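Local coordinates for THUMP domain-containing protein (PDB 1VBK) that is of unproven function but, as a THUMP-domain protein related to the thiamine-biosynthesis protein ThiI, probably binds RNA and ATP, at residues N88-A91 / L92-R96; Y134-N138 / E139-V143. All blocks are in the same frame, centred on the assembly; numbering follows the deposited sequence.

Contact 1: N88-A91 / L92-R96; sequences NRTA and LLMFR
Four consecutive i to i+4 backbone hydrogen bonds join Asn-88 through Ala-91 to the next turn of the same helix. Leu-92 N reaches Asn-88 O at 3.0 Å and Met-94 N reaches Thr-90 O at 3.0 Å, the latter the straightest at 165°; Leu-93 pairs with Arg-89 and Phe-95 with Ala-91 in the same way. This unbroken ladder is the evidence for a regular alpha helix. Side chains of the second turn rest mainly on carbonyls of the first. Met-94 lays CG 3.3 Å from Thr-90 O, because chi1 of -63° keeps CG beside its own backbone nitrogen, and SD comes to 4.3 Å from Thr-90 CG2. Phe-95 CB lies 3.2 Å from Ala-91 O, and the ring leads off the helix with CG opposite the backbone N (chi1 175°). The hydroxyl of Thr-90 turns back to hydrogen-bond with Lys-86 O, so this buried polar group is satisfied within its own helix. Ala-91 and Leu-92 face helix 124-138 at Val-131 and Tyr-134, Thr-90 and Met-94 pack on Met-78 of strand 71-81, and Phe-95 meets Phe-109 edge-to-face and touches strand 150-157.

Contact 2: Y134-N138 / E139-V143; sequences YILNN and ENCEV
Glu-139, Leu-136 and Cys-141 carry this turn from helix 124-138 into strand 142-143. Glu-139 N meets Ile-135 O at 2.9 Å, but the N-H points only loosely at it, a weak bond. The acid folds back along the preceding peptide: with chi1 -78° and chi2 -69°, CG comes within 3.3 Å of Asn-138 O, and OE2 forms a salt bridge with Arg-96. A glutamine in its place would probably leave the guanidinium of Arg-96 without its charged mate. Leu-136 reaches forward with both methyls: CD2 lies 3.7 Å from Cys-141 SG, while CD1 stands 4.0 Å from Val-143 CG2, the two side chains crossing at about a right angle. Cys-141 holds SG between its backbone N and carbonyl carbon (chi1 55°), turned back to the helix, where Ile-135 CG2 is also 3.9 Å away. Before the turn, Asn-138 ND2 donates to Tyr-134 O at 2.8 Å and sits 3.8 Å above the centre of the tyrosine ring. This is the helix-to-strand return of the beta-alpha-beta unit formed by strand 108-115, helix 124-138 and strand 142-143. The chemistry is divided: apolar groups around the cysteine sulfur join helix to strand, and a carboxylate paired with arginine marks the turn's polar side.

How the contacts relate
From the N terminus the chain first runs through contact 1, wholly inside helix 84-102, and later through contact 2, where helix 124-138 turns into strand 142-143. Each joins two adjoining segments of one continuous stretch, so neither closes a long loop; they are in series, neither nested nor crossed. Strand 108-115 lies between them in sequence. In space their centres are 11 Å apart and they touch directly: beside the charged pair, Arg-96 NH2 makes a probable hydrogen bond of 3.1 Å to Asn-138 O, and Leu-92 CD2 packs 3.6 Å from Tyr-134 CE2. Both fall in the THUMP range, and together they tie its two helices to each other and to strand 108-115 through Phe-109.

Contact 1: N88-A91 / L92-R96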
loop_
_atom_site.group_PDB
_atom_site.type_symbol
_atom_site.label_atom_id
_atom_site.label_comp_id
_atom_site.label_asym_id
_atom_site.label_seq_id
_atom_site.Cartn_x
_atom_site.Cartn_y
_atom_site.Cartn_z
ATOM N N ASN A 88 26.003 -11.658 -41.607
ATOM C CA ASN A 88 27.316 -11.167 -42.036
ATOM C C ASN A 88 27.252 -9.808 -42.723
ATOM O O ASN A 88 28.019 -8.902 -42.389
ATOM C CB ASN A 88 28.000 -12.154 -42.993
ATOM C CG ASN A 88 28.764 -13.240 -42.263
ATOM O OD1 ASN A 88 29.178 -13.057 -41.118
ATOM N ND2 ASN A 88 28.971 -14.372 -42.928
ATOM N N ARG A 89 26.348 -9.652 -43.683
ATOM C CA ARG A 89 26.290 -8.378 -44.377
ATOM C C ARG A 89 25.808 -7.233 -43.490
ATOM O O ARG A 89 26.304 -6.116 -43.613
ATOM C CB ARG A 89 25.454 -8.471 -45.663
ATOM C CG ARG A 89 23.951 -8.435 -45.512
ATOM C CD ARG A 89 23.330 -7.906 -46.814
ATOM N NE ARG A 89 21.870 -7.978 -46.832
ATOM C CZ ARG A 89 21.172 -9.016 -47.286
ATOM N NH1 ARG A 89 21.799 -10.085 -47.768
ATOM N NH2 ARG A 89 19.845 -8.985 -47.262
ATOM N N THR A 90 24.866 -7.497 -42.587
ATOM C CA THR A 90 24.396 -6.432 -41.705
ATOM C C THR A 90 25.492 -6.078 -40.704
ATOM O O THR A 90 25.692 -4.913 -40.376
ATOM C CB THR A 90 23.128 -6.836 -40.931
ATOM O OG1 THR A 90 22.115 -7.245 -41.855
ATOM C CG2 THR A 90 22.602 -5.644 -40.122
ATOM N N ALA A 91 26.202 -7.091 -40.218
ATOM C CA ALA A 91 27.285 -6.862 -39.270
ATOM C C ALA A 91 28.367 -5.979 -39.907
ATOM O O ALA A 91 28.867 -5.051 -39.270
ATOM C CB ALA A 91 27.880 -8.187 -38.825
ATOM N N LEU A 92 28.720 -6.263 -41.159
ATOM C CA LEU A 92 29.738 -5.477 -41.860
ATOM C C LEU A 92 29.244 -4.050 -42.110
ATOM O O LEU A 92 29.996 -3.085 -41.962
ATOM C CB LEU A 92 30.116 -6.147 -43.188
ATOM C CG LEU A 92 31.190 -5.479 -44.055
ATOM C CD1 LEU A 92 32.470 -5.282 -43.252
ATOM C CD2 LEU A 92 31.462 -6.348 -45.279
ATOM N N LEU A 93 27.975 -3.922 -42.473
ATOM C CA LEU A 93 27.384 -2.611 -42.725
ATOM C C LEU A 93 27.460 -1.734 -41.475
ATOM O O LEU A 93 27.851 -0.561 -41.533
ATOM C CB LEU A 93 25.921 -2.776 -43.142
ATOM C CG LEU A 93 25.143 -1.496 -43.451
ATOM C CD1 LEU A 93 25.654 -0.895 -44.755
ATOM C CD2 LEU A 93 23.653 -1.813 -43.568
ATOM N N MET A 94 27.083 -2.304 -40.339
ATOM C CA MET A 94 27.116 -1.561 -39.091
ATOM C C MET A 94 28.538 -1.315 -38.604
ATOM O O MET A 94 28.819 -0.296 -37.981
ATOM C CB MET A 94 26.296 -2.295 -38.036
ATOM C CG MET A 94 24.837 -2.379 -38.446
ATOM S SD MET A 94 23.753 -2.820 -37.124
ATOM C CE MET A 94 23.777 -1.252 -36.169
ATOM N N PHE A 95 29.431 -2.252 -38.893
ATOM C CA PHE A 95 30.824 -2.108 -38.494
ATOM C C PHE A 95 31.416 -0.916 -39.229
ATOM O O PHE A 95 32.111 -0.089 -38.635
ATOM C CB PHE A 95 31.612 -3.376 -38.839
ATOM C CG PHE A 95 33.093 -3.266 -38.573
ATOM C CD1 PHE A 95 33.939 -2.649 -39.495
ATOM C CD2 PHE A 95 33.638 -3.768 -37.398
ATOM C CE1 PHE A 95 35.312 -2.533 -39.246
ATOM C CE2 PHE A 95 35.004 -3.660 -37.138
ATOM C CZ PHE A 95 35.844 -3.040 -38.067
ATOM N N ARG A 96 31.135 -0.829 -40.526
ATOM C CA ARG A 96 31.655 0.264 -41.335
ATOM C C ARG A 96 31.125 1.613 -40.876
ATOM O O ARG A 96 31.869 2.594 -40.826
ATOM C CB ARG A 96 31.348 0.008 -42.813
ATOM C CG ARG A 96 32.280 -1.045 -43.396
ATOM C CD ARG A 96 31.861 -1.566 -44.755
ATOM N NE ARG A 96 32.947 -2.337 -45.360
ATOM C CZ ARG A 96 32.841 -3.052 -46.475
ATOM N NH1 ARG A 96 31.688 -3.110 -47.122
ATOM N NH2 ARG A 96 33.900 -3.699 -46.947
#

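Contact 2: Y134-N138 / E139-V143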
loop_
_atom_site.group_PDB
_atom_site.type_symbol
_atom_site.label_atom_id
_atom_site.label_comp_id
_atom_site.label_asym_id
_atom_site.label_seq_id
_atom_site.Cartn_x
_atom_site.Cartn_y
_atom_site.Cartn_z
ATOM N N TYR A 134 34.538 -12.635 -41.463
ATOM C CA TYR A 134 33.927 -11.897 -42.562
ATOM C C TYR A 134 34.401 -10.445 -42.528
ATOM O O TYR A 134 34.783 -9.882 -43.553
ATOM C CB TYR A 134 32.400 -11.944 -42.442
ATOM C CG TYR A 134 31.672 -11.387 -43.640
ATOM C CD1 TYR A 134 31.714 -12.043 -44.874
ATOM C CD2 TYR A 134 30.932 -10.208 -43.545
ATOM C CE1 TYR A 134 31.031 -11.536 -45.987
ATOM C CE2 TYR A 134 30.250 -9.694 -44.650
ATOM C CZ TYR A 134 30.300 -10.363 -45.864
ATOM O OH TYR A 134 29.608 -9.867 -46.950
ATOM N N ILE A 135 34.374 -9.841 -41.343
ATOM C CA ILE A 135 34.811 -8.458 -41.194
ATOM C C ILE A 135 36.318 -8.329 -41.485
ATOM O O ILE A 135 36.748 -7.409 -42.187
ATOM C CB ILE A 135 34.463 -7.933 -39.770
ATOM C CG1 ILE A 135 32.939 -7.915 -39.602
ATOM C CG2 ILE A 135 35.025 -6.520 -39.560
ATOM C CD1 ILE A 135 32.462 -7.430 -38.255
ATOM N N LEU A 136 37.114 -9.261 -40.968
ATOM C CA LEU A 136 38.560 -9.238 -41.194
ATOM C C LEU A 136 38.946 -9.355 -42.670
ATOM O O LEU A 136 39.996 -8.858 -43.083
ATOM C CB LEU A 136 39.242 -10.367 -40.412
ATOM C CG LEU A 136 39.481 -10.132 -38.920
ATOM C CD1 LEU A 136 39.962 -11.424 -38.273
ATOM C CD2 LEU A 136 40.512 -9.026 -38.736
ATOM N N ASN A 137 38.101 -10.018 -43.454
ATOM C CA ASN A 137 38.343 -10.210 -44.883
ATOM C C ASN A 137 37.897 -9.014 -45.722
ATOM O O ASN A 137 38.213 -8.934 -46.906
ATOM C CB ASN A 137 37.597 -11.453 -45.387
ATOM C CG ASN A 137 38.301 -12.759 -45.027
ATOM O OD1 ASN A 137 37.723 -13.839 -45.158
ATOM N ND2 ASN A 137 39.549 -12.664 -44.590
ATOM N N ASN A 138 37.166 -8.086 -45.115
ATOM C CA ASN A 138 36.662 -6.933 -45.851
ATOM C C ASN A 138 37.068 -5.566 -45.308
ATOM O O ASN A 138 36.744 -4.537 -45.904
ATOM C CB ASN A 138 35.133 -7.018 -45.929
ATOM C CG ASN A 138 34.660 -8.152 -46.827
ATOM O OD1 ASN A 138 34.740 -8.058 -48.048
ATOM N ND2 ASN A 138 34.178 -9.233 -46.223
ATOM N N GLU A 139 37.791 -5.546 -44.194
ATOM C CA GLU A 139 38.201 -4.286 -43.590
ATOM C C GLU A 139 39.554 -4.405 -42.921
ATOM O O GLU A 139 39.928 -5.481 -42.453
ATOM C CB GLU A 139 37.187 -3.851 -42.518
ATOM C CG GLU A 139 35.898 -3.232 -43.037
ATOM C CD GLU A 139 36.116 -1.863 -43.661
ATOM O OE1 GLU A 139 36.900 -1.069 -43.095
ATOM O OE2 GLU A 139 35.498 -1.574 -44.706
ATOM N N ASN A 140 40.287 -3.298 -42.875
ATOM C CA ASN A 140 41.573 -3.296 -42.195
ATOM C C ASN A 140 41.193 -3.120 -40.736
ATOM O O ASN A 140 40.683 -2.073 -40.332
ATOM C CB ASN A 140 42.447 -2.126 -42.650
ATOM C CG ASN A 140 43.800 -2.113 -41.961
ATOM O OD1 ASN A 140 44.198 -3.092 -41.328
ATOM N ND2 ASN A 140 44.517 -1.006 -42.089
ATOM N N CYS A 141 41.408 -4.162 -39.947
ATOM C CA CYS A 141 41.064 -4.110 -38.539
ATOM C C CYS A 141 41.784 -5.225 -37.807
ATOM O O CYS A 141 42.545 -5.983 -38.407
ATOM C CB CYS A 141 39.549 -4.245 -38.356
ATOM S SG CYS A 141 38.835 -5.720 -39.128
ATOM N N GLU A 142 41.522 -5.338 -36.514
ATOM C CA GLU A 142 42.202 -6.330 -35.700
ATOM C C GLU A 142 41.344 -6.753 -34.522
ATOM O O GLU A 142 40.728 -5.922 -33.868
ATOM C CB GLU A 142 43.508 -5.706 -35.216
ATOM C CG GLU A 142 44.270 -6.437 -34.157
ATOM C CD GLU A 142 45.440 -5.602 -33.681
ATOM O OE1 GLU A 142 46.274 -5.223 -34.532
ATOM O OE2 GLU A 142 45.522 -5.311 -32.470
ATOM N N VAL A 143 41.308 -8.053 -34.256
ATOM C CA VAL A 143 40.528 -8.567 -33.144
ATOM C C VAL A 143 41.249 -8.313 -31.826
ATOM O O VAL A 143 42.445 -8.564 -31.704
ATOM C CB VAL A 143 40.282 -10.093 -33.281
ATOM C CG1 VAL A 143 39.614 -10.633 -32.015
ATOM C CG2 VAL A 143 39.410 -10.377 -34.498
#